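Local structure of heterodimeric restriction endonuclease R.BspD6I small subunit (Bacillus sp., 2P14) at residues Y20-T25 against P40-D45; R27-L32 against D136-L141. The protein probably acts as the DNA-cleaving catalytic subunit of a heterodimeric type IIS restriction endonuclease, working in complex with a site-specific nickase subunit. All blocks are in the same frame, centred on the assembly; numbering follows the deposited sequence.

Overall arrangement
Both interactions use helix 17-32, one after the other along its length, and their centres lie about 14 Å apart. Interaction 1 joins its earlier part, Y20-T25, to the chain that leaves edge strand 37-40 of the mixed five-stranded sheet; interaction 2 joins its last turns, R27-L32, to helix 135-146, which follows the opposite edge strand, 130-134. Interaction 1 is only partly buried, its centre about 13 Å from that of the chain; a sulfate ion, probably from the crystallisation liquor, lies about 5 Å from the E22 side chain. The three residues that touch in interaction 2 are all buried, its centre about 9 Å from the chain centre. All four segments belong to the AlwI endonuclease family region, of the PDDEXK clan.

Interaction 1 (Y20-T25 against P40-D45); sequences YFEWNT and PNFKLD
A partly buried helix-to-loop contact, centred on F42, joins the chain that leaves edge strand 37-40 to helix 17-32. The F42 ring touches E22 and W23, consecutive residues of the helix, and no direct hydrogen bond crosses between the two segments. E22 and F42 run past each other in opposite directions: E22 CD comes within 3.5 Å of F42 CD2, and the carboxylate and ring planes are only 19° apart. Carboxylate atom OE2 reaches back as far as F42 CB, at 3.5 Å. The E22 chain can lie beside the ring because CG sits between the backbone N and the carbonyl carbon (chi1 68°) and the chain runs extended from there. Farther out on the ring, F42 CZ meets the helix backbone at W23 CA, 3.6 Å away. The W23 and F42 side chains cross at about a right angle, and F42 CE1 lies at the edge of the indole, near its plane, 3.9 Å from W23 CD1. L44 also reaches the indole, its CD2 methyl being 3.8 Å from W23 CD1. P40 CB lies over one face of the F42 ring, 3.5 Å above its plane and offset toward the rim. A water that binds both E22 OE1 and N41 O supplies a polar bridge beside the apolar contact. N41, centre of an inverse gamma turn, is fixed through its side-chain amide by I55 N and V58 O. Beyond, W23 also touches P50 of strand 50-52, which pairs with strand 43-44, while F21 and T25 pack on strands 69-75 and 104-110.

Interaction 2 (R27-L32 against D136-L141); sequences RVFKKL and DQFKKL
F138 contributes the most buried surface to this contact, in which two helices pack through apolar side chains beside the mixed sheet of an endonuclease assigned by sequence to the PDDEXK clan. Its ring extends from helix 135-146 to meet V28 and F29, consecutive residues of helix 17-32. The backbones stay well apart, with the nearest CA pair, V28 and K139, at 9.6 Å, and the gap is bridged by F138 from one helix and V28 and F29 from the other. With CG anti to the backbone N (chi1 -178°), F138 projects toward helix 17-32, and its far end does the touching. V28 comes from the opposite direction and presents both methyl groups: CG1 and CG2 each lie 4.0 Å from F138 CE2, and CG1 also approaches CZ. F29 arrives obliquely. Its plane is tilted 22° from that of F138, but the rings are slid so far apart, with centroids 5.9 Å from each other, that they barely overlap. All three side chains are buried, and no hydrogen bond crosses between the segments. L107 of strand 104-110 touches both phenylalanines, and I4 of helix 2-7 packs on V28. F138 CZ makes the closest approach to both partners, lying 3.7 Å from V28 CG1 and 3.7 Å from F29 CE2.

Interaction 1 (Y20-T25 against P40-D45)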
ATOM      1  N   TYR A  20      -5.722   9.800   9.228  1.00 11.70           N
ATOM      2  CA  TYR A  20      -6.417   8.592   9.696  1.00 11.75           C
ATOM      3  C   TYR A  20      -6.363   7.449   8.676  1.00 11.44           C
ATOM      4  O   TYR A  20      -6.384   6.290   9.057  1.00 12.63           O
ATOM      5  CB  TYR A  20      -7.861   8.885  10.104  1.00 13.67           C
ATOM      6  CG  TYR A  20      -7.965   9.637  11.408  1.00 14.75           C
ATOM      7  CD1 TYR A  20      -8.270   8.983  12.602  1.00 15.01           C
ATOM      8  CD2 TYR A  20      -7.724  11.019  11.442  1.00 16.87           C
ATOM      9  CE1 TYR A  20      -8.358   9.729  13.840  1.00 13.76           C
ATOM     10  CE2 TYR A  20      -7.793  11.737  12.637  1.00 17.67           C
ATOM     11  CZ  TYR A  20      -8.114  11.089  13.806  1.00 16.00           C
ATOM     12  OH  TYR A  20      -8.203  11.878  14.959  1.00 20.20           O
ATOM     13  N   PHE A  21      -6.238   7.791   7.404  1.00 12.02           N
ATOM     14  CA  PHE A  21      -6.148   6.764   6.353  1.00 11.89           C
ATOM     15  C   PHE A  21      -4.842   6.005   6.478  1.00 12.30           C
ATOM     16  O   PHE A  21      -4.827   4.755   6.484  1.00 12.52           O
ATOM     17  CB  PHE A  21      -6.278   7.452   4.989  1.00 12.12           C
ATOM     18  CG  PHE A  21      -6.454   6.521   3.833  1.00 14.04           C
ATOM     19  CD1 PHE A  21      -7.462   5.567   3.825  1.00 13.61           C
ATOM     20  CD2 PHE A  21      -5.615   6.622   2.736  1.00 14.25           C
ATOM     21  CE1 PHE A  21      -7.623   4.717   2.706  1.00 16.02           C
ATOM     22  CE2 PHE A  21      -5.753   5.775   1.636  1.00 14.41           C
ATOM     23  CZ  PHE A  21      -6.768   4.842   1.607  1.00 13.59           C
ATOM     24  N   GLU A  22      -3.725   6.722   6.610  1.00 11.57           N
ATOM     25  CA  GLU A  22      -2.417   6.044   6.762  1.00 12.44           C
ATOM     26  C   GLU A  22      -2.379   5.281   8.088  1.00 11.80           C
ATOM     27  O   GLU A  22      -1.932   4.123   8.152  1.00 12.00           O
ATOM     28  CB  GLU A  22      -1.233   7.023   6.611  1.00 12.87           C
ATOM     29  CG  GLU A  22      -1.075   8.065   7.706  1.00 15.04           C
ATOM     30  CD  GLU A  22       0.004   9.105   7.379  1.00 14.90           C
ATOM     31  OE1 GLU A  22       0.739   8.924   6.391  1.00 16.05           O
ATOM     32  OE2 GLU A  22       0.113  10.092   8.152  1.00 18.40           O
ATOM     33  N   TRP A  23      -2.922   5.889   9.141  1.00 11.81           N
ATOM     34  CA  TRP A  23      -2.964   5.211  10.427  1.00 11.90           C
ATOM     35  C   TRP A  23      -3.772   3.916  10.402  1.00 12.51           C
ATOM     36  O   TRP A  23      -3.333   2.886  10.953  1.00 12.29           O
ATOM     37  CB  TRP A  23      -3.538   6.166  11.476  1.00 12.82           C
ATOM     38  CG  TRP A  23      -3.812   5.542  12.823  1.00 12.73           C
ATOM     39  CD1 TRP A  23      -2.895   5.194  13.773  1.00 15.76           C
ATOM     40  CD2 TRP A  23      -5.100   5.190  13.361  1.00 13.41           C
ATOM     41  NE1 TRP A  23      -3.535   4.676  14.886  1.00 15.74           N
ATOM     42  CE2 TRP A  23      -4.883   4.658  14.662  1.00 15.55           C
ATOM     43  CE3 TRP A  23      -6.419   5.319  12.889  1.00 15.67           C
ATOM     44  CZ2 TRP A  23      -5.940   4.236  15.488  1.00 16.81           C
ATOM     45  CZ3 TRP A  23      -7.459   4.883  13.690  1.00 16.12           C
ATOM     46  CH2 TRP A  23      -7.216   4.348  14.984  1.00 16.71           C
ATOM     47  N   ASN A  24      -4.911   3.935   9.713  1.00 11.62           N
ATOM     48  CA  ASN A  24      -5.754   2.762   9.702  1.00 12.14           C
ATOM     49  C   ASN A  24      -5.067   1.624   8.938  1.00 11.37           C
ATOM     50  O   ASN A  24      -5.187   0.430   9.316  1.00 12.13           O
ATOM     51  CB  ASN A  24      -7.107   3.049   9.087  1.00 13.19           C
ATOM     52  CG  ASN A  24      -8.139   2.049   9.552  1.00 14.32           C
ATOM     53  OD1 ASN A  24      -8.233   1.770  10.762  1.00 13.01           O
ATOM     54  ND2 ASN A  24      -8.900   1.484   8.620  1.00 13.64           N
ATOM     55  N   THR A  25      -4.330   2.007   7.909  1.00 11.90           N
ATOM     56  CA  THR A  25      -3.594   1.032   7.116  1.00 11.49           C
ATOM     57  C   THR A  25      -2.455   0.403   7.968  1.00 11.68           C
ATOM     58  O   THR A  25      -2.220  -0.810   7.956  1.00 13.15           O
ATOM     59  CB  THR A  25      -3.093   1.689   5.832  1.00 11.03           C
ATOM     60  OG1 THR A  25      -4.203   2.238   5.116  1.00 11.49           O
ATOM     61  CG2 THR A  25      -2.384   0.632   4.965  1.00 13.29           C
ATOM     62  N   PRO A  40       5.813   3.282  11.194  1.00 14.24           N
ATOM     63  CA  PRO A  40       4.881   4.293  10.717  1.00 14.35           C
ATOM     64  C   PRO A  40       5.559   5.649  10.653  1.00 13.75           C
ATOM     65  O   PRO A  40       6.152   6.094  11.646  1.00 13.99           O
ATOM     66  CB  PRO A  40       3.775   4.275  11.785  1.00 13.97           C
ATOM     67  CG  PRO A  40       4.485   3.898  13.060  1.00 15.09           C
ATOM     68  CD  PRO A  40       5.610   2.965  12.626  1.00 15.15           C
ATOM     69  N   ASN A  41       5.521   6.277   9.481  1.00 13.29           N
ATOM     70  CA  ASN A  41       6.075   7.627   9.349  1.00 12.74           C
ATOM     71  C   ASN A  41       5.039   8.699   9.687  1.00 12.60           C
ATOM     72  O   ASN A  41       4.662   9.494   8.825  1.00 12.78           O
ATOM     73  CB  ASN A  41       6.701   7.838   7.963  1.00 12.87           C
ATOM     74  CG  ASN A  41       7.325   9.201   7.812  1.00 11.22           C
ATOM     75  OD1 ASN A  41       7.692   9.807   8.839  1.00 12.74           O
ATOM     76  ND2 ASN A  41       7.487   9.673   6.604  1.00 13.38           N
ATOM     77  N   PHE A  42       4.588   8.682  10.930  1.00 12.65           N
ATOM     78  CA  PHE A  42       3.659   9.688  11.453  1.00 13.81           C
ATOM     79  C   PHE A  42       3.651   9.488  12.954  1.00 15.44           C
ATOM     80  O   PHE A  42       4.182   8.494  13.480  1.00 15.03           O
ATOM     81  CB  PHE A  42       2.237   9.549  10.842  1.00 14.77           C
ATOM     82  CG  PHE A  42       1.659   8.139  10.909  1.00 16.18           C
ATOM     83  CD1 PHE A  42       0.981   7.698  12.053  1.00 19.99           C
ATOM     84  CD2 PHE A  42       1.771   7.271   9.822  1.00 18.01           C
ATOM     85  CE1 PHE A  42       0.447   6.408  12.115  1.00 20.51           C
ATOM     86  CE2 PHE A  42       1.244   5.972   9.903  1.00 19.36           C
ATOM     87  CZ  PHE A  42       0.586   5.564  11.025  1.00 18.16           C
ATOM     88  N   LYS A  43       3.041  10.446  13.652  1.00 15.85           N
ATOM     89  CA  LYS A  43       3.002  10.393  15.110  1.00 18.30           C
ATOM     90  C   LYS A  43       1.590  10.313  15.653  1.00 17.92           C
ATOM     91  O   LYS A  43       0.619  10.625  14.967  1.00 18.41           O
ATOM     92  CB  LYS A  43       3.711  11.619  15.712  1.00 19.50           C
ATOM     93  CG  LYS A  43       5.146  11.780  15.230  1.00 22.66           C
ATOM     94  CD  LYS A  43       6.073  10.643  15.723  1.00 27.59           C
ATOM     95  CE  LYS A  43       6.431  10.827  17.218  1.00 29.97           C
ATOM     96  NZ  LYS A  43       7.349   9.790  17.781  1.00 29.69           N
ATOM     97  N   LEU A  44       1.485   9.898  16.904  1.00 18.18           N
ATOM     98  CA  LEU A  44       0.207   9.886  17.596  1.00 20.19           C
ATOM     99  C   LEU A  44       0.234  10.927  18.687  1.00 21.15           C
ATOM    100  O   LEU A  44       1.284  11.193  19.293  1.00 22.31           O
ATOM    101  CB  LEU A  44      -0.052   8.532  18.222  1.00 19.89           C
ATOM    102  CG  LEU A  44       0.069   7.248  17.405  1.00 20.00           C
ATOM    103  CD1 LEU A  44      -0.384   6.124  18.299  1.00 24.31           C
ATOM    104  CD2 LEU A  44      -0.798   7.310  16.157  1.00 21.27           C
ATOM    105  N   ASP A  45      -0.925  11.513  18.952  1.00 21.32           N
ATOM    106  CA  ASP A  45      -1.043  12.431  20.088  1.00 22.59           C
ATOM    107  C   ASP A  45      -1.211  11.628  21.366  1.00 23.19           C
ATOM    108  O   ASP A  45      -1.093  10.403  21.368  1.00 23.10           O
ATOM    109  CB  ASP A  45      -2.154  13.464  19.877  1.00 22.60           C
ATOM    110  CG  ASP A  45      -3.574  12.861  19.876  1.00 21.38           C
ATOM    111  OD1 ASP A  45      -3.801  11.711  20.325  1.00 22.97           O
ATOM    112  OD2 ASP A  45      -4.467  13.606  19.436  1.00 24.83           O
TER
HETATM  113  O   HOH W   1       3.311   9.778   6.378  1.00 19.22           O

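Interaction 2 (R27-L32 against D136-L141)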
ATOM      1  N   ARG A  27      -2.633   0.071  11.182  1.00 12.88           N
ATOM      2  CA  ARG A  27      -3.335  -0.866  12.086  1.00 12.56           C
ATOM      3  C   ARG A  27      -3.532  -2.243  11.443  1.00 13.49           C
ATOM      4  O   ARG A  27      -3.416  -3.251  12.128  1.00 14.05           O
ATOM      5  CB  ARG A  27      -4.691  -0.307  12.535  1.00 13.88           C
ATOM      6  CG  ARG A  27      -4.584   0.960  13.401  1.00 13.52           C
ATOM      7  CD  ARG A  27      -5.766   1.039  14.346  1.00 17.69           C
ATOM      8  NE  ARG A  27      -7.004   1.244  13.615  1.00 18.23           N
ATOM      9  CZ  ARG A  27      -8.228   1.070  14.122  1.00 18.81           C
ATOM     10  NH1 ARG A  27      -8.412   0.667  15.390  1.00 18.00           N
ATOM     11  NH2 ARG A  27      -9.273   1.295  13.368  1.00 16.90           N
ATOM     12  N   VAL A  28      -3.829  -2.283  10.144  1.00 13.40           N
ATOM     13  CA  VAL A  28      -3.986  -3.581   9.449  1.00 14.19           C
ATOM     14  C   VAL A  28      -2.693  -4.390   9.519  1.00 13.90           C
ATOM     15  O   VAL A  28      -2.687  -5.576   9.922  1.00 13.91           O
ATOM     16  CB  VAL A  28      -4.393  -3.383   7.975  1.00 14.10           C
ATOM     17  CG1 VAL A  28      -4.364  -4.754   7.235  1.00 14.23           C
ATOM     18  CG2 VAL A  28      -5.750  -2.793   7.879  1.00 14.16           C
ATOM     19  N   PHE A  29      -1.585  -3.760   9.128  1.00 13.65           N
ATOM     20  CA  PHE A  29      -0.288  -4.450   9.127  1.00 13.71           C
ATOM     21  C   PHE A  29       0.231  -4.806  10.526  1.00 15.14           C
ATOM     22  O   PHE A  29       0.797  -5.879  10.750  1.00 15.16           O
ATOM     23  CB  PHE A  29       0.749  -3.676   8.324  1.00 14.15           C
ATOM     24  CG  PHE A  29       0.569  -3.839   6.863  1.00 12.93           C
ATOM     25  CD1 PHE A  29       1.143  -4.943   6.200  1.00 13.58           C
ATOM     26  CD2 PHE A  29      -0.199  -2.936   6.138  1.00 14.49           C
ATOM     27  CE1 PHE A  29       0.950  -5.128   4.835  1.00 14.89           C
ATOM     28  CE2 PHE A  29      -0.390  -3.120   4.771  1.00 14.99           C
ATOM     29  CZ  PHE A  29       0.201  -4.216   4.125  1.00 14.36           C
ATOM     30  N   LYS A  30      -0.047  -3.947  11.491  1.00 15.19           N
ATOM     31  CA  LYS A  30       0.307  -4.278  12.875  1.00 16.59           C
ATOM     32  C   LYS A  30      -0.472  -5.523  13.329  1.00 16.28           C
ATOM     33  O   LYS A  30       0.081  -6.445  13.946  1.00 17.08           O
ATOM     34  CB  LYS A  30       0.002  -3.082  13.787  1.00 16.31           C
ATOM     35  CG  LYS A  30       0.415  -3.302  15.275  1.00 18.62           C
ATOM     36  CD  LYS A  30       0.138  -2.066  16.108  1.00 20.43           C
ATOM     37  CE  LYS A  30       0.452  -2.329  17.575  1.00 27.95           C
ATOM     38  NZ  LYS A  30       1.926  -2.462  17.732  1.00 32.53           N
ATOM     39  N   LYS A  31      -1.762  -5.568  13.003  1.00 15.55           N
ATOM     40  CA  LYS A  31      -2.593  -6.704  13.430  1.00 15.69           C
ATOM     41  C   LYS A  31      -2.242  -7.999  12.683  1.00 15.97           C
ATOM     42  O   LYS A  31      -2.323  -9.098  13.259  1.00 16.99           O
ATOM     43  CB  LYS A  31      -4.073  -6.404  13.286  1.00 15.76           C
ATOM     44  CG  LYS A  31      -4.884  -7.417  14.057  1.00 18.08           C
ATOM     45  CD  LYS A  31      -6.199  -6.922  14.467  1.00 18.11           C
ATOM     46  CE  LYS A  31      -6.920  -7.962  15.302  1.00 19.56           C
ATOM     47  NZ  LYS A  31      -8.110  -7.360  15.892  1.00 21.69           N
ATOM     48  N   LEU A  32      -1.862  -7.892  11.418  1.00 15.96           N
ATOM     49  CA  LEU A  32      -1.458  -9.109  10.691  1.00 15.52           C
ATOM     50  C   LEU A  32      -0.249  -9.743  11.345  1.00 16.19           C
ATOM     51  O   LEU A  32      -0.107 -10.985  11.361  1.00 16.98           O
ATOM     52  CB  LEU A  32      -1.162  -8.778   9.230  1.00 15.34           C
ATOM     53  CG  LEU A  32      -2.361  -8.516   8.322  1.00 15.18           C
ATOM     54  CD1 LEU A  32      -1.893  -8.012   6.980  1.00 15.71           C
ATOM     55  CD2 LEU A  32      -3.256  -9.748   8.171  1.00 15.52           C
ATOM     56  N   ASP A 136     -11.217  -1.151  -1.451  1.00 14.79           N
ATOM     57  CA  ASP A 136     -12.100  -2.311  -1.539  1.00 16.38           C
ATOM     58  C   ASP A 136     -11.320  -3.581  -1.889  1.00 16.10           C
ATOM     59  O   ASP A 136     -11.567  -4.641  -1.329  1.00 16.77           O
ATOM     60  CB  ASP A 136     -13.215  -2.050  -2.559  1.00 18.46           C
ATOM     61  CG  ASP A 136     -14.220  -0.983  -2.084  1.00 24.70           C
ATOM     62  OD1 ASP A 136     -14.440  -0.851  -0.851  1.00 31.06           O
ATOM     63  OD2 ASP A 136     -14.810  -0.282  -2.954  1.00 31.94           O
ATOM     64  N   GLN A 137     -10.331  -3.444  -2.759  1.00 14.70           N
ATOM     65  CA  GLN A 137      -9.463  -4.572  -3.102  1.00 14.95           C
ATOM     66  C   GLN A 137      -8.609  -5.006  -1.913  1.00 14.67           C
ATOM     67  O   GLN A 137      -8.437  -6.197  -1.664  1.00 15.31           O
ATOM     68  CB  GLN A 137      -8.551  -4.199  -4.279  1.00 13.75           C
ATOM     69  CG  GLN A 137      -9.324  -4.045  -5.591  1.00 15.16           C
ATOM     70  CD  GLN A 137      -8.555  -3.303  -6.642  1.00 14.42           C
ATOM     71  OE1 GLN A 137      -7.457  -2.776  -6.408  1.00 14.40           O
ATOM     72  NE2 GLN A 137      -9.137  -3.245  -7.846  1.00 17.07           N
ATOM     73  N   PHE A 138      -8.067  -4.037  -1.186  1.00 14.13           N
ATOM     74  CA  PHE A 138      -7.231  -4.338  -0.037  1.00 14.04           C
ATOM     75  C   PHE A 138      -8.051  -5.035   1.054  1.00 15.26           C
ATOM     76  O   PHE A 138      -7.563  -5.994   1.685  1.00 15.55           O
ATOM     77  CB  PHE A 138      -6.631  -3.020   0.467  1.00 13.54           C
ATOM     78  CG  PHE A 138      -5.702  -3.178   1.633  1.00 12.65           C
ATOM     79  CD1 PHE A 138      -4.587  -4.017   1.540  1.00 12.12           C
ATOM     80  CD2 PHE A 138      -5.929  -2.463   2.825  1.00 13.08           C
ATOM     81  CE1 PHE A 138      -3.689  -4.152   2.631  1.00 13.71           C
ATOM     82  CE2 PHE A 138      -5.059  -2.585   3.897  1.00 14.67           C
ATOM     83  CZ  PHE A 138      -3.961  -3.426   3.812  1.00 12.87           C
ATOM     84  N   LYS A 139      -9.281  -4.562   1.280  1.00 14.86           N
ATOM     85  CA  LYS A 139     -10.134  -5.231   2.275  1.00 16.55           C
ATOM     86  C   LYS A 139     -10.378  -6.673   1.866  1.00 18.36           C
ATOM     87  O   LYS A 139     -10.311  -7.584   2.706  1.00 18.82           O
ATOM     88  CB  LYS A 139     -11.489  -4.569   2.395  1.00 17.36           C
ATOM     89  CG  LYS A 139     -11.534  -3.204   2.989  1.00 18.74           C
ATOM     90  CD  LYS A 139     -13.011  -2.898   3.061  1.00 22.90           C
ATOM     91  CE  LYS A 139     -13.292  -1.577   3.644  1.00 24.82           C
ATOM     92  NZ  LYS A 139     -14.778  -1.388   3.766  1.00 23.78           N
ATOM     93  N   LYS A 140     -10.682  -6.888   0.583  1.00 18.70           N
ATOM     94  CA  LYS A 140     -10.887  -8.254   0.069  1.00 21.24           C
ATOM     95  C   LYS A 140      -9.651  -9.114   0.321  1.00 20.86           C
ATOM     96  O   LYS A 140      -9.774 -10.218   0.852  1.00 21.12           O
ATOM     97  CB  LYS A 140     -11.273  -8.267  -1.417  1.00 21.21           C
ATOM     98  CG  LYS A 140     -12.743  -8.182  -1.664  1.00 26.65           C
ATOM     99  CD  LYS A 140     -13.083  -8.797  -3.023  1.00 30.73           C
ATOM    100  CE  LYS A 140     -14.531  -9.309  -3.100  1.00 34.14           C
ATOM    101  NZ  LYS A 140     -15.448  -8.249  -3.615  1.00 36.53           N
ATOM    102  N   LEU A 141      -8.462  -8.590   0.012  1.00 19.93           N
ATOM    103  CA  LEU A 141      -7.205  -9.279   0.229  1.00 20.52           C
ATOM    104  C   LEU A 141      -6.999  -9.663   1.693  1.00 19.62           C
ATOM    105  O   LEU A 141      -6.636 -10.799   1.994  1.00 20.41           O
ATOM    106  CB  LEU A 141      -6.022  -8.457  -0.287  1.00 20.51           C
ATOM    107  CG  LEU A 141      -4.624  -9.020  -0.017  1.00 23.53           C
ATOM    108  CD1 LEU A 141      -4.469 -10.446  -0.591  1.00 25.74           C
ATOM    109  CD2 LEU A 141      -3.574  -8.085  -0.588  1.00 22.38           C
TER